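Local atomic coordinates of NAD-dependent epimerase/dehydratase domain-containing protein (Ruegeria pomeroyi DSS-3, PDB entry 3IUS), a protein that is of unknown function but, as a member of the NAD-dependent epimerase/dehydratase family with a Rossmann-type parallel sheet, probably binds a nicotinamide dinucleotide. Residues W114-E117 with T118-L121; A82-G85 with D86-A89; G76-P79 with V80-A83. One frame throughout, in Å; residues are numbered along the deposited sequence.

In the fold
All three contacts are local; contacts 3 and 2 overlap at A82-A83 on one helix, contact 1 follows separately along the chain, and none nests in another. Strand 66-69 leads into a loop, and contact 3 (76-79 with 80-83) closes the end of that loop onto the first turn of helix 79-90. Contact 2 (82-85 with 86-89) takes over on the same helix: their centres are about 8 Å apart, and I88 packs on V80. The helix then returns to strand 97-103, completing a beta-alpha-beta unit. Contact 1 (114-117 with 118-121) follows as a turn between strand 114-115 and helix 126-140, its centre about 25 Å from that of contact 3 and about 29 Å from that of contact 2.

Contact 1: W114-E117 with T118-L121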
loop_
_atom_site.group_PDB
_atom_site.type_symbol
_atom_site.label_atom_id
_atom_site.label_comp_id
_atom_site.label_asym_id
_atom_site.label_seq_id
_atom_site.Cartn_x
_atom_site.Cartn_y
_atom_site.Cartn_z
ATOM N N TRP A 114 -12.521 -10.932 -11.908
ATOM C CA TRP A 114 -12.662 -10.090 -10.729
ATOM C C TRP A 114 -12.539 -10.906 -9.453
ATOM O O TRP A 114 -13.062 -12.018 -9.362
ATOM C CB TRP A 114 -14.006 -9.351 -10.749
ATOM C CG TRP A 114 -14.066 -8.239 -11.754
ATOM C CD1 TRP A 114 -14.473 -8.326 -13.053
ATOM C CD2 TRP A 114 -13.711 -6.871 -11.534
ATOM N NE1 TRP A 114 -14.383 -7.094 -13.660
ATOM C CE2 TRP A 114 -13.916 -6.184 -12.749
ATOM C CE3 TRP A 114 -13.227 -6.159 -10.430
ATOM C CZ2 TRP A 114 -13.672 -4.825 -12.880
ATOM C CZ3 TRP A 114 -12.987 -4.811 -10.563
ATOM C CH2 TRP A 114 -13.202 -4.157 -11.782
ATOM N N VAL A 115 -11.836 -10.341 -8.479
ATOM C CA VAL A 115 -11.637 -10.970 -7.186
ATOM C C VAL A 115 -12.090 -10.012 -6.098
ATOM O O VAL A 115 -12.116 -8.800 -6.293
ATOM C CB VAL A 115 -10.146 -11.343 -6.969
ATOM C CG1 VAL A 115 -9.661 -12.254 -8.093
ATOM C CG2 VAL A 115 -9.269 -10.087 -6.898
ATOM N N ASP A 116 -12.497 -10.554 -4.957
ATOM C CA ASP A 116 -12.818 -9.712 -3.820
ATOM C C ASP A 116 -12.150 -10.272 -2.573
ATOM O O ASP A 116 -11.329 -11.186 -2.658
ATOM C CB ASP A 116 -14.336 -9.527 -3.641
ATOM C CG ASP A 116 -15.079 -10.837 -3.390
ATOM O OD1 ASP A 116 -14.509 -11.752 -2.768
ATOM O OD2 ASP A 116 -16.254 -10.936 -3.812
ATOM N N GLU A 117 -12.500 -9.723 -1.422
ATOM C CA GLU A 117 -11.854 -10.109 -0.181
ATOM C C GLU A 117 -12.170 -11.552 0.229
ATOM O O GLU A 117 -11.537 -12.079 1.138
ATOM C CB GLU A 117 -12.213 -9.132 0.944
ATOM C CG GLU A 117 -11.685 -7.707 0.747
ATOM C CD GLU A 117 -12.606 -6.825 -0.079
ATOM O OE1 GLU A 117 -13.481 -7.357 -0.799
ATOM O OE2 GLU A 117 -12.453 -5.585 -0.007
ATOM N N THR A 118 -13.125 -12.191 -0.449
ATOM C CA THR A 118 -13.464 -13.590 -0.149
ATOM C C THR A 118 -12.782 -14.579 -1.087
ATOM O O THR A 118 -12.886 -15.790 -0.916
ATOM C CB THR A 118 -14.990 -13.850 -0.204
ATOM O OG1 THR A 118 -15.443 -13.811 -1.567
ATOM C CG2 THR A 118 -15.743 -12.822 0.621
ATOM N N THR A 119 -12.096 -14.060 -2.096
ATOM C CA THR A 119 -11.419 -14.913 -3.055
ATOM C C THR A 119 -10.237 -15.657 -2.431
ATOM O O THR A 119 -9.441 -15.066 -1.707
ATOM C CB THR A 119 -10.943 -14.071 -4.243
ATOM O OG1 THR A 119 -12.083 -13.449 -4.846
ATOM C CG2 THR A 119 -10.235 -14.939 -5.275
ATOM N N PRO A 120 -10.122 -16.967 -2.710
ATOM C CA PRO A 120 -9.004 -17.763 -2.183
ATOM C C PRO A 120 -7.636 -17.176 -2.548
ATOM O O PRO A 120 -7.491 -16.579 -3.611
ATOM C CB PRO A 120 -9.193 -19.122 -2.868
ATOM C CG PRO A 120 -10.662 -19.197 -3.146
ATOM C CD PRO A 120 -11.075 -17.788 -3.478
ATOM N N LEU A 121 -6.645 -17.349 -1.678
ATOM C CA LEU A 121 -5.314 -16.809 -1.944
ATOM C C LEU A 121 -4.411 -17.828 -2.631
ATOM O O LEU A 121 -4.112 -18.884 -2.077
ATOM C CB LEU A 121 -4.670 -16.328 -0.644
ATOM C CG LEU A 121 -5.572 -15.433 0.211
ATOM C CD1 LEU A 121 -4.852 -14.992 1.478
ATOM C CD2 LEU A 121 -6.061 -14.234 -0.593
HETATM O O HOH W 1 -9.327 -13.634 0.412
#
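D116 and T118 meet through a single carboxylate oxygen. D116 OD1 takes the hydroxyl of T118, OG1 to OD1 being 2.6 Å, and also the T118 backbone N-H, with N 2.7 Å from the same OD1. The hydroxyl uses the syn lone pair, whereas the N-H arrives on the anti side, 30° out of the carboxylate plane, so two bonds from one residue fix the rotation of the acid group. D116 CG lies between its own backbone N and carbonyl carbon (chi1 61°), which folds the carboxylate back over the chain that follows.

The tighter packing is at T119. Its OG1 accepts from D116 N at 2.9 Å with an N-H...O angle of 160°, while T119 N returns a bond to D116 O at 3.0 Å. The two residues are thereby tied in both directions. T119 CG2 lies against V115 CG1 at 3.9 Å, the side chains crossing at about a right angle; V115 is buried, and H110 touches both residues.

The solvent side is at T118, exposed though doubly bonded to D116, and at a water that bridges E117 O and T119 O, 2.6 Å from the latter. The polar end of E117 is engaged outside the turn: OE2 accepts from N206 N and OE1 forms a salt bridge with R259. Backbone hydrogen bonds between V115 and R254 and between V115 and R256 hold the incoming strand beside strand 254-255.

The D116-T119 backbone bond closes a type I beta turn, and D116 OD1 accepting T118 N adds the Asx turn typical of an aspartate at its first position.

Contact 2: A82-G85 with D86-A89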
loop_
_atom_site.group_PDB
_atom_site.type_symbol
_atom_site.label_atom_id
_atom_site.label_comp_id
_atom_site.label_asym_id
_atom_site.label_seq_id
_atom_site.Cartn_x
_atom_site.Cartn_y
_atom_site.Cartn_z
ATOM N N ALA A 82 8.141 -11.184 14.276
ATOM C CA ALA A 82 9.316 -12.001 14.567
ATOM C C ALA A 82 10.102 -11.431 15.748
ATOM O O ALA A 82 10.644 -12.177 16.565
ATOM C CB ALA A 82 10.207 -12.120 13.332
ATOM N N ALA A 83 10.144 -10.105 15.845
ATOM C CA ALA A 83 10.935 -9.439 16.874
ATOM C C ALA A 83 10.119 -9.086 18.114
ATOM O O ALA A 83 10.662 -8.994 19.213
ATOM C CB ALA A 83 11.599 -8.186 16.304
ATOM N N LEU A 84 8.817 -8.892 17.938
ATOM C CA LEU A 84 7.996 -8.310 18.992
ATOM C C LEU A 84 6.648 -8.997 19.171
ATOM O O LEU A 84 5.796 -8.505 19.907
ATOM C CB LEU A 84 7.771 -6.824 18.704
ATOM C CG LEU A 84 8.945 -5.885 18.982
ATOM C CD1 LEU A 84 8.777 -4.579 18.222
ATOM C CD2 LEU A 84 9.069 -5.631 20.475
ATOM N N GLY A 85 6.456 -10.127 18.497
ATOM C CA GLY A 85 5.174 -10.814 18.504
ATOM C C GLY A 85 4.675 -11.174 19.890
ATOM O O GLY A 85 3.485 -11.034 20.185
ATOM N N ASP A 86 5.586 -11.636 20.741
ATOM C CA ASP A 86 5.249 -11.997 22.116
ATOM C C ASP A 86 4.645 -10.824 22.877
ATOM O O ASP A 86 3.644 -10.976 23.575
ATOM C CB ASP A 86 6.491 -12.498 22.863
ATOM C CG ASP A 86 6.878 -13.918 22.480
ATOM O OD1 ASP A 86 6.343 -14.440 21.477
ATOM O OD2 ASP A 86 7.718 -14.513 23.189
ATOM N N GLN A 87 5.265 -9.656 22.741
ATOM C CA GLN A 87 4.835 -8.459 23.459
ATOM C C GLN A 87 3.481 -7.971 22.956
ATOM O O GLN A 87 2.573 -7.687 23.738
ATOM C CB GLN A 87 5.880 -7.345 23.323
ATOM C CG GLN A 87 7.218 -7.630 24.014
ATOM C CD GLN A 87 8.248 -8.283 23.101
ATOM O OE1 GLN A 87 7.908 -9.015 22.167
ATOM N NE2 GLN A 87 9.521 -8.018 23.373
ATOM N N ILE A 88 3.355 -7.887 21.637
ATOM C CA ILE A 88 2.126 -7.435 21.007
ATOM C C ILE A 88 0.942 -8.317 21.406
ATOM O O ILE A 88 -0.133 -7.814 21.729
ATOM C CB ILE A 88 2.283 -7.396 19.483
ATOM C CG1 ILE A 88 3.223 -6.252 19.092
ATOM C CG2 ILE A 88 0.940 -7.237 18.809
ATOM C CD1 ILE A 88 3.547 -6.205 17.616
ATOM N N ALA A 89 1.150 -9.629 21.392
ATOM C CA ALA A 89 0.109 -10.577 21.781
ATOM C C ALA A 89 -0.329 -10.340 23.223
ATOM O O ALA A 89 -1.524 -10.266 23.520
ATOM C CB ALA A 89 0.602 -12.011 21.599
#
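Q87 lays its amide against L84 one turn back along the helix: L84 CD2 touches both Q87 CD and Q87 NE2, the latter at 3.8 Å. The glutamine reaches this position because its chain bends at CB-CG (chi2 92°), bringing the amide back alongside the leucine. Its OE1 comes within 3.1 Å of L84 O, two acceptors that cannot bond to one another. On the next residue, I88 CG1 lies 3.5 Å from the same L84 O, and I88 CD1 approaches L84 CB at 4.4 Å.

Two i to i+4 backbone bonds support these side chains. I88 N donates to L84 O with an N-H...O angle of 175°, and A89 N donates to G85 O at 3.0 Å. They continue helix 79-90, the helical part of the beta-alpha-beta unit between strands 66-69 and 97-103, past a kink at D86 and Q87, where the regular i to i+4 bonding is interrupted.

Further out, E58 touches both L84 and Q87, W54 lies on A83, and A89 meets V141. I88 CD1 also packs on V80 CG1, 4.0 Å away on the first turn of the same helix.

Contact 3: G76-P79 with V80-A83; sequences GGDP and VLAA
D78 swings its carboxylate over the first turn of helix 79-90, placing OD2 across the backbone N-H groups of V80 and L81 and against V80 CB. This is an N-cap: D78 directly precedes the helix, and its side chain accepts where no earlier turn supplies a carbonyl. The bond from L81 N to D78 OD2 is the straighter of the pair, 2.9 Å with an N-H...O angle of 162°, and it uses the anti lone pair of OD2. V80 N is as near, 2.8 Å from the same OD2, but its poor angle makes that bond weak. With CG anti to the backbone N (chi1 -172°), the aspartate reaches forward beside its own carbonyl carbon toward these donors.

Its other oxygen is engaged as well: W138 NE1 donates to D78 OD1. Both oxygens of this buried carboxylate therefore have donors, and the bond from W138 of helix 126-140 holds the second oxygen and so limits rotation of the capping group. Another residue of that helix, Q137, accepts from D78 N and donates to G76 O, tying the incoming loop to the same neighbour. The positive end of the helix dipole would probably further stabilise a negative charge on D78.

Within the two segments the apolar contact is slight, L81 CD1 coming to 4.2 Å from D78 CB; V80 and L81 also pack against W138 of helix 126-140, and V80 against I69 of strand 66-69. P79 fits the first turn, where its lack of an N-H costs no helical bond.

Backbone bonding then takes over from the side chain: A82 N donates to D78 O in the carbonyl plane at 3.0 Å, and A83 N reaches P79 O at 3.2 Å, tilted 35° from the plane of that carbonyl.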
loop_
_atom_site.group_PDB
_atom_site.type_symbol
_atom_site.label_atom_id
_atom_site.label_comp_id
_atom_site.label_asym_id
_atom_site.label_seq_id
_atom_site.Cartn_x
_atom_site.Cartn_y
_atom_site.Cartn_z
ATOM N N GLY A 76 10.441 -15.630 6.265
ATOM C CA GLY A 76 9.953 -16.070 7.561
ATOM C C GLY A 76 8.607 -15.465 7.896
ATOM O O GLY A 76 7.989 -15.809 8.907
ATOM N N GLY A 77 8.142 -14.568 7.032
ATOM C CA GLY A 77 6.896 -13.867 7.266
ATOM C C GLY A 77 7.124 -12.450 7.753
ATOM O O GLY A 77 7.930 -11.706 7.189
ATOM N N ASP A 78 6.420 -12.074 8.812
ATOM C CA ASP A 78 6.456 -10.691 9.281
ATOM C C ASP A 78 7.564 -10.406 10.289
ATOM O O ASP A 78 7.596 -10.996 11.365
ATOM C CB ASP A 78 5.107 -10.290 9.878
ATOM C CG ASP A 78 5.035 -8.815 10.201
ATOM O OD1 ASP A 78 4.466 -8.063 9.381
ATOM O OD2 ASP A 78 5.553 -8.406 11.263
ATOM N N PRO A 79 8.462 -9.466 9.945
ATOM C CA PRO A 79 9.604 -9.075 10.781
ATOM C C PRO A 79 9.200 -8.424 12.107
ATOM O O PRO A 79 9.918 -8.587 13.090
ATOM C CB PRO A 79 10.353 -8.065 9.901
ATOM C CG PRO A 79 9.885 -8.347 8.507
ATOM C CD PRO A 79 8.469 -8.775 8.646
ATOM N N VAL A 80 8.084 -7.696 12.132
ATOM C CA VAL A 80 7.623 -7.054 13.362
ATOM C C VAL A 80 7.183 -8.116 14.370
ATOM O O VAL A 80 7.565 -8.074 15.536
ATOM C CB VAL A 80 6.476 -6.046 13.106
ATOM C CG1 VAL A 80 5.830 -5.616 14.420
ATOM C CG2 VAL A 80 6.989 -4.831 12.342
ATOM N N LEU A 81 6.395 -9.079 13.908
ATOM C CA LEU A 81 5.974 -10.185 14.765
ATOM C C LEU A 81 7.169 -11.045 15.170
ATOM O O LEU A 81 7.214 -11.576 16.275
ATOM C CB LEU A 81 4.913 -11.043 14.067
ATOM C CG LEU A 81 3.519 -10.435 13.893
ATOM C CD1 LEU A 81 2.623 -11.361 13.078
ATOM C CD2 LEU A 81 2.889 -10.125 15.244
ATOM N N ALA A 82 8.141 -11.184 14.276
ATOM C CA ALA A 82 9.316 -12.001 14.567
ATOM C C ALA A 82 10.102 -11.431 15.748
ATOM O O ALA A 82 10.644 -12.177 16.565
ATOM C CB ALA A 82 10.207 -12.120 13.332
ATOM N N ALA A 83 10.144 -10.105 15.845
ATOM C CA ALA A 83 10.935 -9.439 16.874
ATOM C C ALA A 83 10.119 -9.086 18.114
ATOM O O ALA A 83 10.662 -8.994 19.213
ATOM C CB ALA A 83 11.599 -8.186 16.304
#